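Local coordinates for protein heme-degrading monooxygenase HmoB (Mycobacterium tuberculosis, PDB 6DS7) that degrades heme by oxidatively opening its porphyrin ring to mycobilin and releasing the iron, using molecular oxygen and an electron donor, at residues P1-N6 / L89-V94; L36-L41 / V52-E57. The protein carries 1 engineered substitution. All blocks are in the same frame, centred on the assembly; numbering follows the deposited sequence.

How the contacts relate
Contacts 1 and 2 are two strand pairings of one antiparallel sheet, their centres about 9 Å apart, with 36-41/52-57 nested inside the long loop that 1-6/89-94 closes. Strands 2-9 and 50-56 are neighbours, so the two contacts are stitched together directly: Val2 N lies 2.8 Å from Trp56 O, and Lys4 N 2.8 Å from Thr54 O. Contact 2 is the more buried, a hairpin whose side chains Phe38, Val52 and Thr54 meet one of the two hemes bound in the site, largely through carbon. Contact 1 is partly buried and more polar, carrying a salt bridge and a bound water, and reaches the same heme through Lys4 and Asn6. Both extend into the second subunit by strand pairing.

Contact 1: residues P1-N6 / L89-V94; sequences PVVKIN and LEFEVV. With HEM (protoporphyrin IX containing Fe), chain D.
The Phe91 ring takes Val3 O at its edge, near the ring plane, while Ile5 CD1 approaches CE1 obliquely at 3.8 Å. Phe51 of the second subunit also meets this ring, their planes at about 35°. Leu89 and Val93 continue the same apolar side of the sheet, Val93 CG2 touching Val3 CG2 at 3.8 Å.

On the other side, Lys4 bends at its second torsion (chi2 -82°), which swings its end back over the neighbouring strand. There NZ forms a salt bridge to Glu90 OE2 at 2.6 Å, on the anti lone pair of that oxygen. The ammonium also has Asp59 as a salt-bridge partner and gives a hydrogen bond to a water, which donates in turn to Phe91 O at 2.9 Å. Two carboxylates round it would be expected to stabilise its positive charge. Farther along, Asn6 ND2 comes within 3.3 Å of heme C4A.

Backbone bonds run in pairs between Val3 and Phe91 and between Ile5 and Leu89, where Leu89 N reaches Ile5 O at 2.6 Å. This is a regular antiparallel ladder joining the strands that come first and last in the sequence, 2-9 and 85-98, side by side in the dimeric alpha/beta barrel fold of the antibiotic biosynthesis monooxygenase family.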
loop_
_atom_site.group_PDB
_atom_site.type_symbol
_atom_site.label_atom_id
_atom_site.label_comp_id
_atom_site.label_asym_id
_atom_site.label_seq_id
_atom_site.Cartn_x
_atom_site.Cartn_y
_atom_site.Cartn_z
ATOM N N PRO A 1 5.966 -11.940 -4.626
ATOM C CA PRO A 1 4.819 -11.186 -5.130
ATOM C C PRO A 1 5.164 -9.741 -5.420
ATOM O O PRO A 1 6.237 -9.251 -5.051
ATOM C CB PRO A 1 3.789 -11.284 -4.003
ATOM C CG PRO A 1 4.173 -12.508 -3.265
ATOM C CD PRO A 1 5.664 -12.620 -3.356
ATOM N N VAL A 2 4.248 -9.058 -6.116
ATOM C CA VAL A 2 4.433 -7.665 -6.503
ATOM C C VAL A 2 3.236 -6.853 -6.028
ATOM O O VAL A 2 2.154 -7.379 -5.764
ATOM C CB VAL A 2 4.616 -7.504 -8.029
ATOM C CG1 VAL A 2 5.867 -8.253 -8.488
ATOM C CG2 VAL A 2 3.353 -8.024 -8.782
ATOM N N VAL A 3 3.440 -5.550 -5.906
ATOM C CA VAL A 3 2.345 -4.650 -5.566
ATOM C C VAL A 3 2.278 -3.595 -6.647
ATOM O O VAL A 3 3.319 -3.061 -7.055
ATOM C CB VAL A 3 2.538 -4.016 -4.175
ATOM C CG1 VAL A 3 1.560 -2.849 -3.998
ATOM C CG2 VAL A 3 2.317 -5.026 -3.066
ATOM N N LYS A 4 1.067 -3.316 -7.141
ATOM C CA LYS A 4 0.854 -2.242 -8.095
ATOM C C LYS A 4 -0.161 -1.293 -7.488
ATOM O O LYS A 4 -1.310 -1.686 -7.232
ATOM C CB LYS A 4 0.343 -2.758 -9.454
ATOM C CG LYS A 4 1.100 -3.983 -10.038
ATOM C CD LYS A 4 2.359 -3.546 -10.737
ATOM C CE LYS A 4 3.129 -4.775 -11.328
ATOM N NZ LYS A 4 4.588 -4.450 -11.495
ATOM N N ILE A 5 0.261 -0.058 -7.275
ATOM C CA ILE A 5 -0.600 0.990 -6.734
ATOM C C ILE A 5 -0.938 2.002 -7.827
ATOM O O ILE A 5 -0.039 2.649 -8.389
ATOM C CB ILE A 5 0.062 1.684 -5.533
ATOM C CG1 ILE A 5 0.512 0.620 -4.497
ATOM C CG2 ILE A 5 -0.918 2.637 -4.915
ATOM C CD1 ILE A 5 1.197 1.245 -3.257
ATOM N N ASN A 6 -2.233 2.176 -8.110
ATOM C CA ASN A 6 -2.647 3.298 -8.944
ATOM C C ASN A 6 -2.990 4.441 -8.007
ATOM O O ASN A 6 -3.953 4.364 -7.211
ATOM C CB ASN A 6 -3.816 2.970 -9.871
ATOM C CG ASN A 6 -3.826 3.865 -11.125
ATOM O OD1 ASN A 6 -2.776 4.145 -11.664
ATOM N ND2 ASN A 6 -5.016 4.293 -11.588
ATOM N N LEU A 89 2.368 3.074 -9.397
ATOM C CA LEU A 89 3.548 2.820 -8.588
ATOM C C LEU A 89 3.731 1.318 -8.456
ATOM O O LEU A 89 2.810 0.606 -8.047
ATOM C CB LEU A 89 3.431 3.449 -7.171
ATOM C CG LEU A 89 2.757 4.800 -7.089
ATOM C CD1 LEU A 89 2.686 5.341 -5.641
ATOM C CD2 LEU A 89 3.473 5.834 -7.972
ATOM N N GLU A 90 4.899 0.844 -8.876
ATOM C CA GLU A 90 5.163 -0.612 -8.912
ATOM C C GLU A 90 6.236 -0.987 -7.896
ATOM O O GLU A 90 7.265 -0.317 -7.845
ATOM C CB GLU A 90 5.555 -1.016 -10.327
ATOM C CG GLU A 90 4.568 -0.505 -11.347
ATOM C CD GLU A 90 4.766 -1.071 -12.738
ATOM O OE1 GLU A 90 5.034 -0.280 -13.648
ATOM O OE2 GLU A 90 4.653 -2.297 -12.891
ATOM N N PHE A 91 5.983 -2.062 -7.158
ATOM C CA PHE A 91 6.936 -2.512 -6.124
ATOM C C PHE A 91 7.004 -4.036 -6.093
ATOM O O PHE A 91 6.128 -4.717 -6.641
ATOM C CB PHE A 91 6.421 -2.120 -4.739
ATOM C CG PHE A 91 6.183 -0.653 -4.506
ATOM C CD1 PHE A 91 4.985 -0.064 -4.863
ATOM C CD2 PHE A 91 7.141 0.129 -3.888
ATOM C CE1 PHE A 91 4.758 1.280 -4.620
ATOM C CE2 PHE A 91 6.919 1.477 -3.659
ATOM C CZ PHE A 91 5.724 2.048 -4.020
ATOM N N GLU A 92 8.057 -4.540 -5.454
ATOM C CA GLU A 92 8.233 -5.989 -5.202
ATOM C C GLU A 92 8.129 -6.186 -3.687
ATOM O O GLU A 92 8.740 -5.395 -2.952
ATOM C CB GLU A 92 9.585 -6.487 -5.713
ATOM C CG GLU A 92 9.898 -7.903 -5.269
ATOM C CD GLU A 92 9.989 -8.939 -6.376
ATOM O OE1 GLU A 92 11.111 -9.389 -6.670
ATOM O OE2 GLU A 92 8.941 -9.302 -6.932
ATOM N N VAL A 93 7.342 -7.165 -3.247
ATOM C CA VAL A 93 7.219 -7.429 -1.788
ATOM C C VAL A 93 8.542 -8.034 -1.318
ATOM O O VAL A 93 8.914 -9.095 -1.823
ATOM C CB VAL A 93 6.035 -8.356 -1.465
ATOM C CG1 VAL A 93 5.892 -8.576 0.028
ATOM C CG2 VAL A 93 4.736 -7.835 -2.056
ATOM N N VAL A 94 9.235 -7.356 -0.410
ATOM C CA VAL A 94 10.523 -7.905 0.095
ATOM C C VAL A 94 10.254 -8.577 1.442
ATOM O O VAL A 94 10.984 -9.511 1.790
ATOM C CB VAL A 94 11.612 -6.823 0.173
ATOM C CG1 VAL A 94 11.992 -6.333 -1.214
ATOM C CG2 VAL A 94 11.188 -5.662 1.051
HETATM C CHA HEM D . -9.719 4.513 -13.639
HETATM C CHB HEM D . -5.492 2.377 -14.322
HETATM C CHC HEM D . -6.546 -0.968 -10.953
HETATM C CHD HEM D . -11.111 0.549 -11.210
HETATM C C1A HEM D . -8.428 4.278 -14.074
HETATM C C2A HEM D . -7.647 5.140 -14.948
HETATM C C3A HEM D . -6.483 4.556 -15.128
HETATM C C4A HEM D . -6.496 3.296 -14.383
HETATM C CMA HEM D . -5.300 5.065 -15.979
HETATM C CAA HEM D . -8.096 6.517 -15.522
HETATM C CBA HEM D . -8.063 7.488 -14.327
HETATM C CGA HEM D . -8.019 8.917 -14.850
HETATM O O1A HEM D . -8.834 9.245 -15.778
HETATM O O2A HEM D . -7.175 9.736 -14.348
HETATM C C1B HEM D . -5.384 1.357 -13.397
HETATM C C2B HEM D . -4.183 0.683 -13.111
HETATM C C3B HEM D . -4.433 -0.246 -12.179
HETATM C C4B HEM D . -5.836 -0.192 -11.856
HETATM C CMB HEM D . -2.847 1.039 -13.803
HETATM C CAB HEM D . -3.404 -1.208 -11.569
HETATM C CBB HEM D . -3.381 -1.279 -10.243
HETATM C C1C HEM D . -7.911 -0.945 -10.805
HETATM C C2C HEM D . -8.730 -1.918 -10.115
HETATM C C3C HEM D . -9.988 -1.451 -10.185
HETATM C C4C HEM D . -10.000 -0.215 -10.918
HETATM C CMC HEM D . -8.222 -3.202 -9.393
HETATM C CAC HEM D . -11.304 -2.068 -9.654
HETATM C CBC HEM D . -11.535 -3.387 -9.604
HETATM C C1D HEM D . -11.053 1.783 -11.786
HETATM C C2D HEM D . -12.181 2.695 -11.831
HETATM C C3D HEM D . -11.827 3.767 -12.495
HETATM C C4D HEM D . -10.452 3.585 -12.915
HETATM C CMD HEM D . -13.554 2.367 -11.221
HETATM C CAD HEM D . -12.711 5.000 -12.797
HETATM C CBD HEM D . -12.141 6.180 -12.014
HETATM C CGD HEM D . -12.932 7.443 -12.347
HETATM O O1D HEM D . -12.441 8.554 -12.066
HETATM O O2D HEM D . -14.051 7.373 -12.917
HETATM N NA HEM D . -7.690 3.166 -13.728
HETATM N NB HEM D . -6.366 0.827 -12.601
HETATM N NC HEM D . -8.739 0.080 -11.284
HETATM N ND HEM D . -10.003 2.367 -12.446
HETATM FE FE HEM D . -8.157 1.695 -12.226
HETATM O O HOH W 1 6.379 -4.700 -9.509
#

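Contact 2: residues L36-L41 / V52-E57; sequences LGFQLL and VVTHWE. With HEM (protoporphyrin IX containing Fe), chain D.
With chi1 at 98°, an unusual value, and chi2 at 88°, Phe38 lays its ring alongside Val52, both side chains pointing the same way, and CD1 meets Val52 CG1 at 3.9 Å. Heme methyl CMC sits over the centre of one ring face, 4.0 Å above the plane, and the vinyl carbon CBC is 3.7 Å from CE2 of Phe38. Thr54 has its hydroxyl between the backbone N and the carbonyl carbon (chi1 69°); this sets CG2 against Phe38 CB at 3.5 Å. Its OG1 lies 3.6 Å from heme CBB, accepts a hydrogen bond from Trp56 NE1 and itself donates one to Lys4 O, so that one bond received and one given hold the hydroxyl in place.

The face turned from the heme carries Gln39, Val53 and His55. Here Leu41 CD1 crosses onto Val53 CG2 at 3.6 Å, and Gln39 NE2 is hydrogen-bonded to Asp96 OD1 of the second subunit.

Gln39 and Val53 exchange two backbone bonds. At the far end Leu36 N donates to His55 O at 2.9 Å and His55 N to Gly37 O, so Leu36 and Gly37 both face His55: a classic beta bulge in a hairpin whose Phe38-Val52-Thr54 face forms one wall of the heme pocket.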
loop_
_atom_site.group_PDB
_atom_site.type_symbol
_atom_site.label_atom_id
_atom_site.label_comp_id
_atom_site.label_asym_id
_atom_site.label_seq_id
_atom_site.Cartn_x
_atom_site.Cartn_y
_atom_site.Cartn_z
ATOM N N LEU A 36 -3.997 -11.525 -5.868
ATOM C CA LEU A 36 -3.998 -11.761 -4.426
ATOM C C LEU A 36 -4.856 -10.791 -3.626
ATOM O O LEU A 36 -5.107 -11.053 -2.442
ATOM C CB LEU A 36 -2.570 -11.717 -3.887
ATOM C CG LEU A 36 -1.676 -12.811 -4.473
ATOM C CD1 LEU A 36 -0.242 -12.611 -3.927
ATOM C CD2 LEU A 36 -2.269 -14.175 -4.119
ATOM N N GLY A 37 -5.374 -9.737 -4.224
ATOM C CA GLY A 37 -6.252 -8.824 -3.500
ATOM C C GLY A 37 -6.044 -7.357 -3.827
ATOM O O GLY A 37 -5.039 -6.952 -4.399
ATOM N N PHE A 38 -7.044 -6.541 -3.479
ATOM C CA PHE A 38 -6.841 -5.124 -3.630
ATOM C C PHE A 38 -7.640 -4.368 -2.574
ATOM O O PHE A 38 -8.557 -4.897 -1.946
ATOM C CB PHE A 38 -7.126 -4.659 -5.064
ATOM C CG PHE A 38 -8.486 -4.065 -5.301
ATOM C CD1 PHE A 38 -8.724 -2.723 -5.119
ATOM C CD2 PHE A 38 -9.501 -4.853 -5.850
ATOM C CE1 PHE A 38 -10.004 -2.180 -5.428
ATOM C CE2 PHE A 38 -10.755 -4.334 -6.141
ATOM C CZ PHE A 38 -11.001 -2.994 -5.917
ATOM N N GLN A 39 -7.154 -3.179 -2.287
ATOM C CA GLN A 39 -7.817 -2.237 -1.388
ATOM C C GLN A 39 -7.896 -0.859 -2.022
ATOM O O GLN A 39 -6.923 -0.374 -2.615
ATOM C CB GLN A 39 -7.079 -2.137 -0.058
ATOM C CG GLN A 39 -7.106 -3.419 0.777
ATOM C CD GLN A 39 -6.664 -3.216 2.260
ATOM O OE1 GLN A 39 -5.663 -2.560 2.557
ATOM N NE2 GLN A 39 -7.397 -3.825 3.169
ATOM N N LEU A 40 -9.060 -0.227 -1.898
ATOM C CA LEU A 40 -9.190 1.176 -2.252
ATOM C C LEU A 40 -8.930 1.965 -0.976
ATOM O O LEU A 40 -9.586 1.709 0.030
ATOM C CB LEU A 40 -10.598 1.450 -2.802
ATOM C CG LEU A 40 -10.899 2.932 -3.069
ATOM C CD1 LEU A 40 -9.967 3.493 -4.147
ATOM C CD2 LEU A 40 -12.362 3.140 -3.426
ATOM N N LEU A 41 -7.931 2.856 -0.990
ATOM C CA LEU A 41 -7.513 3.576 0.208
ATOM C C LEU A 41 -7.836 5.046 0.033
ATOM O O LEU A 41 -7.325 5.697 -0.900
ATOM C CB LEU A 41 -6.013 3.396 0.506
ATOM C CG LEU A 41 -5.528 1.942 0.714
ATOM C CD1 LEU A 41 -4.016 1.938 1.068
ATOM C CD2 LEU A 41 -6.287 1.200 1.777
ATOM N N VAL A 52 -5.131 2.871 -5.053
ATOM C CA VAL A 52 -5.714 1.580 -5.405
ATOM C C VAL A 52 -4.571 0.567 -5.351
ATOM O O VAL A 52 -3.699 0.523 -6.233
ATOM C CB VAL A 52 -6.383 1.617 -6.786
ATOM C CG1 VAL A 52 -7.083 0.268 -7.061
ATOM C CG2 VAL A 52 -7.385 2.787 -6.850
ATOM N N VAL A 53 -4.522 -0.209 -4.275
ATOM C CA VAL A 53 -3.386 -1.062 -3.971
ATOM C C VAL A 53 -3.744 -2.486 -4.361
ATOM O O VAL A 53 -4.640 -3.085 -3.762
ATOM C CB VAL A 53 -3.021 -0.998 -2.488
ATOM C CG1 VAL A 53 -1.718 -1.756 -2.270
ATOM C CG2 VAL A 53 -2.933 0.537 -2.012
ATOM N N THR A 54 -3.056 -3.029 -5.367
ATOM C CA THR A 54 -3.301 -4.392 -5.799
ATOM C C THR A 54 -2.048 -5.244 -5.576
ATOM O O THR A 54 -0.909 -4.790 -5.739
ATOM C CB THR A 54 -3.719 -4.452 -7.280
ATOM O OG1 THR A 54 -2.606 -4.099 -8.122
ATOM C CG2 THR A 54 -4.875 -3.437 -7.518
ATOM N N HIS A 55 -2.308 -6.501 -5.235
ATOM C CA HIS A 55 -1.289 -7.473 -4.889
ATOM C C HIS A 55 -1.366 -8.612 -5.883
ATOM O O HIS A 55 -2.465 -9.094 -6.190
ATOM C CB HIS A 55 -1.546 -7.990 -3.492
ATOM C CG HIS A 55 -1.539 -6.934 -2.442
ATOM N ND1 HIS A 55 -0.575 -6.890 -1.456
ATOM C CD2 HIS A 55 -2.387 -5.904 -2.193
ATOM C CE1 HIS A 55 -0.830 -5.884 -0.639
ATOM N NE2 HIS A 55 -1.927 -5.277 -1.055
ATOM N N TRP A 56 -0.209 -9.019 -6.437
ATOM C CA TRP A 56 -0.176 -10.083 -7.444
ATOM C C TRP A 56 0.965 -11.049 -7.171
ATOM O O TRP A 56 2.009 -10.650 -6.657
ATOM C CB TRP A 56 -0.018 -9.527 -8.885
ATOM C CG TRP A 56 -1.074 -8.522 -9.256
ATOM C CD1 TRP A 56 -1.072 -7.194 -8.965
ATOM C CD2 TRP A 56 -2.300 -8.765 -10.001
ATOM N NE1 TRP A 56 -2.206 -6.587 -9.469
ATOM C CE2 TRP A 56 -2.986 -7.527 -10.092
ATOM C CE3 TRP A 56 -2.886 -9.903 -10.573
ATOM C CZ2 TRP A 56 -4.200 -7.395 -10.753
ATOM C CZ3 TRP A 56 -4.123 -9.758 -11.243
ATOM C CH2 TRP A 56 -4.774 -8.521 -11.292
ATOM N N GLU A 57 0.762 -12.330 -7.535
ATOM C CA GLU A 57 1.835 -13.322 -7.451
ATOM C C GLU A 57 2.961 -12.978 -8.414
ATOM O O GLU A 57 4.102 -13.338 -8.146
ATOM C CB GLU A 57 1.329 -14.759 -7.719
ATOM C CG GLU A 57 0.055 -15.121 -6.923
ATOM C CD GLU A 57 -0.416 -16.595 -7.046
ATOM O OE1 GLU A 57 -0.397 -17.173 -8.167
ATOM O OE2 GLU A 57 -0.818 -17.172 -6.000
HETATM C CHA HEM D . -9.719 4.513 -13.639
HETATM C CHB HEM D . -5.492 2.377 -14.322
HETATM C CHC HEM D . -6.546 -0.968 -10.953
HETATM C CHD HEM D . -11.111 0.549 -11.210
HETATM C C1A HEM D . -8.428 4.278 -14.074
HETATM C C2A HEM D . -7.647 5.140 -14.948
HETATM C C3A HEM D . -6.483 4.556 -15.128
HETATM C C4A HEM D . -6.496 3.296 -14.383
HETATM C CMA HEM D . -5.300 5.065 -15.979
HETATM C CAA HEM D . -8.096 6.517 -15.522
HETATM C CBA HEM D . -8.063 7.488 -14.327
HETATM C CGA HEM D . -8.019 8.917 -14.850
HETATM O O1A HEM D . -8.834 9.245 -15.778
HETATM O O2A HEM D . -7.175 9.736 -14.348
HETATM C C1B HEM D . -5.384 1.357 -13.397
HETATM C C2B HEM D . -4.183 0.683 -13.111
HETATM C C3B HEM D . -4.433 -0.246 -12.179
HETATM C C4B HEM D . -5.836 -0.192 -11.856
HETATM C CMB HEM D . -2.847 1.039 -13.803
HETATM C CAB HEM D . -3.404 -1.208 -11.569
HETATM C CBB HEM D . -3.381 -1.279 -10.243
HETATM C C1C HEM D . -7.911 -0.945 -10.805
HETATM C C2C HEM D . -8.730 -1.918 -10.115
HETATM C C3C HEM D . -9.988 -1.451 -10.185
HETATM C C4C HEM D . -10.000 -0.215 -10.918
HETATM C CMC HEM D . -8.222 -3.202 -9.393
HETATM C CAC HEM D . -11.304 -2.068 -9.654
HETATM C CBC HEM D . -11.535 -3.387 -9.604
HETATM C C1D HEM D . -11.053 1.783 -11.786
HETATM C C2D HEM D . -12.181 2.695 -11.831
HETATM C C3D HEM D . -11.827 3.767 -12.495
HETATM C C4D HEM D . -10.452 3.585 -12.915
HETATM C CMD HEM D . -13.554 2.367 -11.221
HETATM C CAD HEM D . -12.711 5.000 -12.797
HETATM C CBD HEM D . -12.141 6.180 -12.014
HETATM C CGD HEM D . -12.932 7.443 -12.347
HETATM O O1D HEM D . -12.441 8.554 -12.066
HETATM O O2D HEM D . -14.051 7.373 -12.917
HETATM N NA HEM D . -7.690 3.166 -13.728
HETATM N NB HEM D . -6.366 0.827 -12.601
HETATM N NC HEM D . -8.739 0.080 -11.284
HETATM N ND HEM D . -10.003 2.367 -12.446
HETATM FE FE HEM D . -8.157 1.695 -12.226
#